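Local coordinates for protein transcriptional regulator, LacI family (Burkholderia phymatum, PDB 2RGY) that probably regulates transcription as a member of the LacI family, with a periplasmic-binding-protein-like sensor region expected to bind a small effector such as a sugar, at residues P52-Q55 and A56-A59; D148-F151 and D152-R156; A206-Q210 and L211-V215. All coordinates share one frame; numbering follows the deposited sequence.

Contact 1: P52-Q55 and A56-A59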
loop_
_atom_site.group_PDB
_atom_site.type_symbol
_atom_site.label_atom_id
_atom_site.label_comp_id
_atom_site.label_asym_id
_atom_site.label_seq_id
_atom_site.Cartn_x
_atom_site.Cartn_y
_atom_site.Cartn_z
ATOM N N PRO A 52 -3.814 17.534 -10.407
ATOM C CA PRO A 52 -2.714 16.794 -9.786
ATOM C C PRO A 52 -1.465 17.654 -9.663
ATOM O O PRO A 52 -0.818 17.677 -8.615
ATOM C CB PRO A 52 -2.533 15.615 -10.722
ATOM C CG PRO A 52 -3.953 15.321 -11.118
ATOM C CD PRO A 52 -4.501 16.704 -11.413
ATOM N N ARG A 53 -1.145 18.384 -10.724
ATOM C CA ARG A 53 0.029 19.244 -10.725
ATOM C C ARG A 53 -0.044 20.311 -9.639
ATOM O O ARG A 53 0.864 20.431 -8.818
ATOM C CB ARG A 53 0.180 19.925 -12.079
ATOM C CG ARG A 53 1.359 20.862 -12.161
ATOM C CD ARG A 53 1.289 21.701 -13.424
ATOM N NE ARG A 53 2.484 22.519 -13.579
ATOM C CZ ARG A 53 2.657 23.422 -14.542
ATOM N NH1 ARG A 53 1.704 23.631 -15.443
ATOM N NH2 ARG A 53 3.791 24.116 -14.607
ATOM N N GLU A 54 -1.122 21.091 -9.643
ATOM C CA GLU A 54 -1.295 22.147 -8.656
ATOM C C GLU A 54 -1.416 21.606 -7.237
ATOM O O GLU A 54 -1.087 22.297 -6.276
ATOM C CB GLU A 54 -2.525 22.989 -8.992
ATOM C CG GLU A 54 -2.291 24.028 -10.086
ATOM C CD GLU A 54 -1.253 25.078 -9.692
ATOM O OE1 GLU A 54 -1.135 25.381 -8.481
ATOM O OE2 GLU A 54 -0.565 25.618 -10.591
ATOM N N GLN A 55 -1.896 20.376 -7.105
ATOM C CA GLN A 55 -2.023 19.772 -5.789
ATOM C C GLN A 55 -0.629 19.513 -5.240
ATOM O O GLN A 55 -0.421 19.567 -4.043
ATOM C CB GLN A 55 -2.782 18.451 -5.865
ATOM C CG GLN A 55 -4.268 18.576 -6.097
ATOM C CD GLN A 55 -4.938 17.222 -6.081
ATOM O OE1 GLN A 55 -4.836 16.486 -5.102
ATOM N NE2 GLN A 55 -5.619 16.878 -7.168
ATOM N N ALA A 56 0.317 19.221 -6.126
ATOM C CA ALA A 56 1.697 18.971 -5.713
ATOM C C ALA A 56 2.391 20.301 -5.401
ATOM O O ALA A 56 3.180 20.400 -4.464
ATOM C CB ALA A 56 2.455 18.224 -6.820
ATOM N N LEU A 57 2.100 21.322 -6.200
ATOM C CA LEU A 57 2.695 22.635 -5.981
ATOM C C LEU A 57 2.278 23.162 -4.616
ATOM O O LEU A 57 3.110 23.638 -3.846
ATOM C CB LEU A 57 2.254 23.628 -7.067
ATOM C CG LEU A 57 3.028 23.749 -8.387
ATOM C CD1 LEU A 57 4.512 23.864 -8.081
ATOM C CD2 LEU A 57 2.756 22.560 -9.292
ATOM N N GLU A 58 0.988 23.064 -4.318
ATOM C CA GLU A 58 0.454 23.538 -3.050
ATOM C C GLU A 58 1.023 22.746 -1.866
ATOM O O GLU A 58 1.385 23.319 -0.838
ATOM C CB GLU A 58 -1.076 23.441 -3.055
ATOM C CG GLU A 58 -1.732 24.119 -4.250
ATOM C CD GLU A 58 -3.251 23.971 -4.269
ATOM O OE1 GLU A 58 -3.766 22.875 -3.933
ATOM O OE2 GLU A 58 -3.939 24.951 -4.639
ATOM N N ALA A 59 1.100 21.430 -2.013
ATOM C CA ALA A 59 1.614 20.585 -0.942
ATOM C C ALA A 59 3.079 20.886 -0.641
ATOM O O ALA A 59 3.463 21.021 0.520
ATOM C CB ALA A 59 1.442 19.130 -1.306
#

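Contact 2: D148-F151 and D152-R156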
loop_
_atom_site.group_PDB
_atom_site.type_symbol
_atom_site.label_atom_id
_atom_site.label_comp_id
_atom_site.label_asym_id
_atom_site.label_seq_id
_atom_site.Cartn_x
_atom_site.Cartn_y
_atom_site.Cartn_z
ATOM N N ASP A 148 10.446 4.524 -24.220
ATOM C CA ASP A 148 11.498 4.702 -25.208
ATOM C C ASP A 148 12.393 3.465 -25.246
ATOM O O ASP A 148 12.655 2.922 -26.316
ATOM C CB ASP A 148 12.321 5.944 -24.879
ATOM C CG ASP A 148 11.652 7.225 -25.340
ATOM O OD1 ASP A 148 10.443 7.199 -25.694
ATOM O OD2 ASP A 148 12.338 8.267 -25.344
ATOM N N GLY A 149 12.854 3.030 -24.076
ATOM C CA GLY A 149 13.702 1.851 -23.997
ATOM C C GLY A 149 12.977 0.615 -24.489
ATOM O O GLY A 149 13.559 -0.245 -25.155
ATOM N N PHE A 150 11.698 0.517 -24.156
ATOM C CA PHE A 150 10.894 -0.618 -24.587
ATOM C C PHE A 150 10.875 -0.675 -26.117
ATOM O O PHE A 150 11.158 -1.712 -26.715
ATOM C CB PHE A 150 9.465 -0.460 -24.073
ATOM C CG PHE A 150 8.557 -1.592 -24.447
ATOM C CD1 PHE A 150 8.608 -2.803 -23.759
ATOM C CD2 PHE A 150 7.623 -1.439 -25.471
ATOM C CE1 PHE A 150 7.730 -3.850 -24.081
ATOM C CE2 PHE A 150 6.746 -2.472 -25.802
ATOM C CZ PHE A 150 6.798 -3.681 -25.102
ATOM N N PHE A 151 10.546 0.451 -26.742
ATOM C CA PHE A 151 10.467 0.503 -28.188
ATOM C C PHE A 151 11.791 0.469 -28.930
ATOM O O PHE A 151 11.813 0.121 -30.107
ATOM C CB PHE A 151 9.627 1.699 -28.612
ATOM C CG PHE A 151 8.167 1.527 -28.304
ATOM C CD1 PHE A 151 7.427 0.542 -28.958
ATOM C CD2 PHE A 151 7.539 2.315 -27.341
ATOM C CE1 PHE A 151 6.070 0.334 -28.660
ATOM C CE2 PHE A 151 6.182 2.129 -27.024
ATOM C CZ PHE A 151 5.444 1.133 -27.686
ATOM N N ASP A 152 12.888 0.826 -28.259
ATOM C CA ASP A 152 14.195 0.759 -28.905
ATOM C C ASP A 152 14.466 -0.725 -29.120
ATOM O O ASP A 152 14.849 -1.142 -30.206
ATOM C CB ASP A 152 15.312 1.328 -28.021
ATOM C CG ASP A 152 15.298 2.843 -27.940
ATOM O OD1 ASP A 152 14.718 3.496 -28.832
ATOM O OD2 ASP A 152 15.891 3.387 -26.979
ATOM N N GLU A 153 14.254 -1.514 -28.072
ATOM C CA GLU A 153 14.473 -2.959 -28.129
ATOM C C GLU A 153 13.580 -3.604 -29.192
ATOM O O GLU A 153 14.016 -4.507 -29.914
ATOM C CB GLU A 153 14.193 -3.574 -26.762
ATOM C CG GLU A 153 14.447 -5.071 -26.658
ATOM C CD GLU A 153 15.915 -5.439 -26.809
ATOM O OE1 GLU A 153 16.791 -4.587 -26.523
ATOM O OE2 GLU A 153 16.197 -6.596 -27.197
ATOM N N LEU A 154 12.336 -3.139 -29.291
ATOM C CA LEU A 154 11.411 -3.672 -30.285
ATOM C C LEU A 154 11.927 -3.364 -31.690
ATOM O O LEU A 154 11.850 -4.209 -32.581
ATOM C CB LEU A 154 10.006 -3.072 -30.141
ATOM C CG LEU A 154 9.171 -3.270 -28.860
ATOM C CD1 LEU A 154 7.691 -3.254 -29.231
ATOM C CD2 LEU A 154 9.525 -4.577 -28.176
ATOM N N ALA A 155 12.443 -2.151 -31.877
ATOM C CA ALA A 155 12.959 -1.724 -33.169
ATOM C C ALA A 155 14.118 -2.602 -33.612
ATOM O O ALA A 155 14.250 -2.896 -34.799
ATOM C CB ALA A 155 13.398 -0.271 -33.108
ATOM N N ARG A 156 14.956 -3.014 -32.662
ATOM C CA ARG A 156 16.098 -3.882 -32.961
ATOM C C ARG A 156 15.631 -5.244 -33.458
ATOM O O ARG A 156 16.410 -6.002 -34.043
ATOM C CB ARG A 156 16.971 -4.100 -31.720
ATOM C CG ARG A 156 17.782 -2.901 -31.293
ATOM C CD ARG A 156 18.539 -3.168 -29.993
ATOM N NE ARG A 156 19.039 -1.918 -29.438
ATOM C CZ ARG A 156 18.622 -1.376 -28.297
ATOM N NH1 ARG A 156 17.694 -1.983 -27.565
ATOM N NH2 ARG A 156 19.108 -0.202 -27.909
#

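Contact 3: A206-Q210 and L211-V215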
loop_
_atom_site.group_PDB
_atom_site.type_symbol
_atom_site.label_atom_id
_atom_site.label_comp_id
_atom_site.label_asym_id
_atom_site.label_seq_id
_atom_site.Cartn_x
_atom_site.Cartn_y
_atom_site.Cartn_z
ATOM N N ALA A 206 -6.543 -9.117 -13.255
ATOM C CA ALA A 206 -7.888 -9.189 -12.699
ATOM C C ALA A 206 -8.903 -9.363 -13.808
ATOM O O ALA A 206 -9.785 -10.205 -13.712
ATOM C CB ALA A 206 -8.206 -7.935 -11.901
ATOM N N ARG A 207 -8.769 -8.561 -14.860
ATOM C CA ARG A 207 -9.675 -8.615 -16.001
ATOM C C ARG A 207 -9.542 -9.940 -16.734
ATOM O O ARG A 207 -10.534 -10.600 -17.008
ATOM C CB ARG A 207 -9.387 -7.454 -16.963
ATOM C CG ARG A 207 -10.361 -7.358 -18.131
ATOM C CD ARG A 207 -11.798 -7.481 -17.640
ATOM N NE ARG A 207 -12.770 -7.276 -18.706
ATOM C CZ ARG A 207 -14.069 -7.552 -18.601
ATOM N NH1 ARG A 207 -14.558 -8.052 -17.476
ATOM N NH2 ARG A 207 -14.879 -7.337 -19.628
ATOM N N PHE A 208 -8.310 -10.326 -17.047
ATOM C CA PHE A 208 -8.069 -11.584 -17.741
ATOM C C PHE A 208 -8.709 -12.759 -17.009
ATOM O O PHE A 208 -9.244 -13.663 -17.639
ATOM C CB PHE A 208 -6.565 -11.836 -17.877
ATOM C CG PHE A 208 -5.873 -10.890 -18.819
ATOM C CD1 PHE A 208 -4.479 -10.838 -18.866
ATOM C CD2 PHE A 208 -6.610 -10.049 -19.662
ATOM C CE1 PHE A 208 -3.817 -9.972 -19.734
ATOM C CE2 PHE A 208 -5.957 -9.168 -20.546
ATOM C CZ PHE A 208 -4.550 -9.133 -20.575
ATOM N N GLN A 209 -8.642 -12.749 -15.681
ATOM C CA GLN A 209 -9.216 -13.833 -14.892
ATOM C C GLN A 209 -10.741 -13.820 -15.010
ATOM O O GLN A 209 -11.373 -14.877 -15.088
ATOM C CB GLN A 209 -8.782 -13.703 -13.425
ATOM C CG GLN A 209 -9.023 -14.940 -12.542
ATOM C CD GLN A 209 -10.470 -15.094 -12.092
ATOM O OE1 GLN A 209 -11.201 -14.110 -11.976
ATOM N NE2 GLN A 209 -10.880 -16.331 -11.815
ATOM N N GLN A 210 -11.325 -12.626 -15.048
ATOM C CA GLN A 210 -12.774 -12.496 -15.175
ATOM C C GLN A 210 -13.278 -13.039 -16.518
ATOM O O GLN A 210 -14.406 -13.523 -16.604
ATOM C CB GLN A 210 -13.202 -11.025 -15.041
ATOM C CG GLN A 210 -12.855 -10.384 -13.701
ATOM C CD GLN A 210 -13.238 -8.913 -13.623
ATOM O OE1 GLN A 210 -13.601 -8.289 -14.623
ATOM N NE2 GLN A 210 -13.136 -8.344 -12.427
ATOM N N LEU A 211 -12.446 -12.969 -17.558
ATOM C CA LEU A 211 -12.855 -13.429 -18.886
ATOM C C LEU A 211 -12.329 -14.800 -19.305
ATOM O O LEU A 211 -12.555 -15.242 -20.430
ATOM C CB LEU A 211 -12.456 -12.387 -19.934
ATOM C CG LEU A 211 -13.061 -10.995 -19.734
ATOM C CD1 LEU A 211 -12.392 -9.987 -20.674
ATOM C CD2 LEU A 211 -14.558 -11.064 -19.983
ATOM N N GLY A 212 -11.623 -15.473 -18.406
ATOM C CA GLY A 212 -11.107 -16.785 -18.739
ATOM C C GLY A 212 -9.864 -16.758 -19.608
ATOM O O GLY A 212 -9.516 -17.771 -20.221
ATOM N N ILE A 213 -9.200 -15.606 -19.675
ATOM C CA ILE A 213 -7.976 -15.468 -20.454
ATOM C C ILE A 213 -6.833 -15.843 -19.518
ATOM O O ILE A 213 -6.512 -15.098 -18.588
ATOM C CB ILE A 213 -7.781 -14.020 -20.934
ATOM C CG1 ILE A 213 -8.911 -13.651 -21.900
ATOM C CG2 ILE A 213 -6.411 -13.872 -21.586
ATOM C CD1 ILE A 213 -9.044 -12.171 -22.155
ATOM N N SER A 214 -6.225 -16.997 -19.765
ATOM C CA SER A 214 -5.152 -17.484 -18.921
ATOM C C SER A 214 -3.820 -16.758 -19.049
ATOM O O SER A 214 -3.419 -16.300 -20.126
ATOM C CB SER A 214 -4.956 -18.989 -19.150
ATOM O OG SER A 214 -4.734 -19.269 -20.522
ATOM N N VAL A 215 -3.148 -16.649 -17.911
ATOM C CA VAL A 215 -1.851 -16.009 -17.826
ATOM C C VAL A 215 -0.980 -16.979 -17.045
ATOM O O VAL A 215 -1.324 -17.359 -15.930
ATOM C CB VAL A 215 -1.950 -14.670 -17.065
ATOM C CG1 VAL A 215 -0.570 -14.043 -16.924
ATOM C CG2 VAL A 215 -2.886 -13.738 -17.799
#

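Contact 1: P52-Q55 and A56-A59
Arg53 and Leu57, one helical turn apart, carry the apolar part of this contact. CG of Arg53 lies opposite its own backbone N (chi1 179°) and the chain runs on extended, which lays the aliphatic stem beside the leucine: Arg53 CG comes to 3.6 Å from Leu57 CD2, the two side chains slanting across each other. That methyl is modelled too close to the carbonyl oxygen of Arg53, so its exact fit is doubtful. The carboxylate of Glu54 only skims Leu57, with Glu54 OE1 4.1 Å from Leu57 CB; a bend at chi2 (-63°) folds it back.

The backbone bonds are those of a first helical turn. Ala56 N gives its hydrogen to Pro52 O at 3.1 Å, and Ala59 N does the same to Gln55 O at 3.1 Å. The matching bonds from Leu57 N to Arg53 O and from Glu58 N to Glu54 O are also present, though both acceptors sit too close to neighbouring atoms for their places to be sure. This turn opens helix 52-65, the connection between strands 40-44 and 70-73 in a parallel sheet of the periplasmic-binding-protein type. Ala56 and Ala59 face that sheet and touch Phe14 of strand 10-14, while Ala59 also packs on Arg35 of the second subunit.

Among charged groups, Glu54 OE1 and Glu58 OE2 stand 4.8 Å apart, a like-charged pair whose repulsion may be eased by a long, weak ion pair from Glu54 to Arg61 and a weak hydrogen bond between Glu58 OE2 and Ser50 OG. Arg53 carries its guanidinium away to salt bridges with Glu81 and Asp82. Gln55 NE2 turns back to the carbonyl of Ser50, and Thr51 OG1 accepts from Glu54 N.

Contact 2: D148-F151 and D152-R156
Leu154 CD1 fits against two phenylalanines of the preceding turn, touching Phe150 CE2 at 3.6 Å and Phe151 CD1 at 3.8 Å. Its other methyl, Leu154 CD2, lies over one face of the Phe150 ring, 4.2 Å above the plane and displaced toward the rim. The rings are themselves turned sharply to one another: Phe150 CD2 stands 3.8 Å above the centre of the Phe151 ring, while Phe151 CE1 lies in the plane of Phe150. Different first torsions set this up, with CG of Phe150 opposite its backbone N (chi1 -179°) and CG of Phe151 opposite its carbonyl carbon (chi1 -71°).

Backbone bonds fix the spacing beneath these side chains. Leu154 N donates to Phe150 O at 3.2 Å, and Glu153 N donates to Gly149 O nearly straight (N-H...O angle 170°). All of this belongs to the last turns of helix 141-155, the helical arm of the beta-alpha-beta unit between strands 131-135 and 166-168. The apolar cluster faces that sheet and the adjacent helix 112-125: Phe150 stacks on the ring of Phe194 and touches Val133, and Leu154 packs on Leu131, Ala120 and Ile124.

Farther out the groups are polar. Asp148 is held by a salt bridge to Arg161, a residue that also lies against Phe151. Arg156 NH1 and Glu153 OE1 form a salt bridge of 2.9 Å, its hydrogen bond weak because the N-H is poorly aimed. His157 ND1 hydrogen-bonds to Glu153 O.

Contact 3: A206-Q210 and L211-V215
Arg207 is brought onto Leu211 by two torsions: CG points opposite the backbone N (chi1 -175°), and a bend at chi2 (47°) folds the chain along the helix toward its C-terminal end. Leu211 CD1 then covers one face of the guanidinium near its rim, 3.4 Å from Arg207 NE. The group is also held within its own plane, where Arg207 NH1 donates to Gln210 OE1 at 3.0 Å; that oxygen has a second partner in the hydroxyl of Tyr177.

Helix 198-210 ends here in a Schellman motif. Ile213 N bonds to Phe208 O at 2.8 Å, and Gly212 N makes a weak bond of 3.4 Å to Gln209 O. Gly212 takes the positive phi of 78° that reverses the chain, a conformation glycine adopts readily. The turn brings Ile213 back to Phe208, the hydrophobic pairing that goes with this motif: Phe208 CB lies 3.9 Å from Ile213 CB, and Ile213 CG2 sits over a face of the ring. Val215 comes at the ring's edge instead, with Val215 CG2 3.5 Å from Phe208 CD1.

On the dimer side, Ala206 and Gln209 pack on Tyr232 and Pro235 of the second subunit. Arg207 and Leu211 lie against helix 173-186, through Tyr177, Cys181 and Leu184. Phe208 and Val215 both reach Val221 of strand 220-223, so the turn directs the chain from the helix toward the next strand of the sheet.

In the fold
Contacts 1, 2 and 3 follow one another along the chain and lie in two lobes of a periplasmic-binding-protein-like fold. Contact 1, at the start of helix 52-65, flanks the five-stranded parallel sheet of one lobe. Contacts 2 and 3 lie at the C-terminal parts of helices 141-155 and 198-210, which both flank the mixed six-stranded sheet of the other; their centres are 28 Å apart and their nearest atoms about 13 Å. Contact 1 is farther off, its centre 33 Å from contact 2 and 37 Å from contact 3. Contacts 1 and 3 each touch the second subunit, contact 2 does not, so the dimer interface involves both lobes.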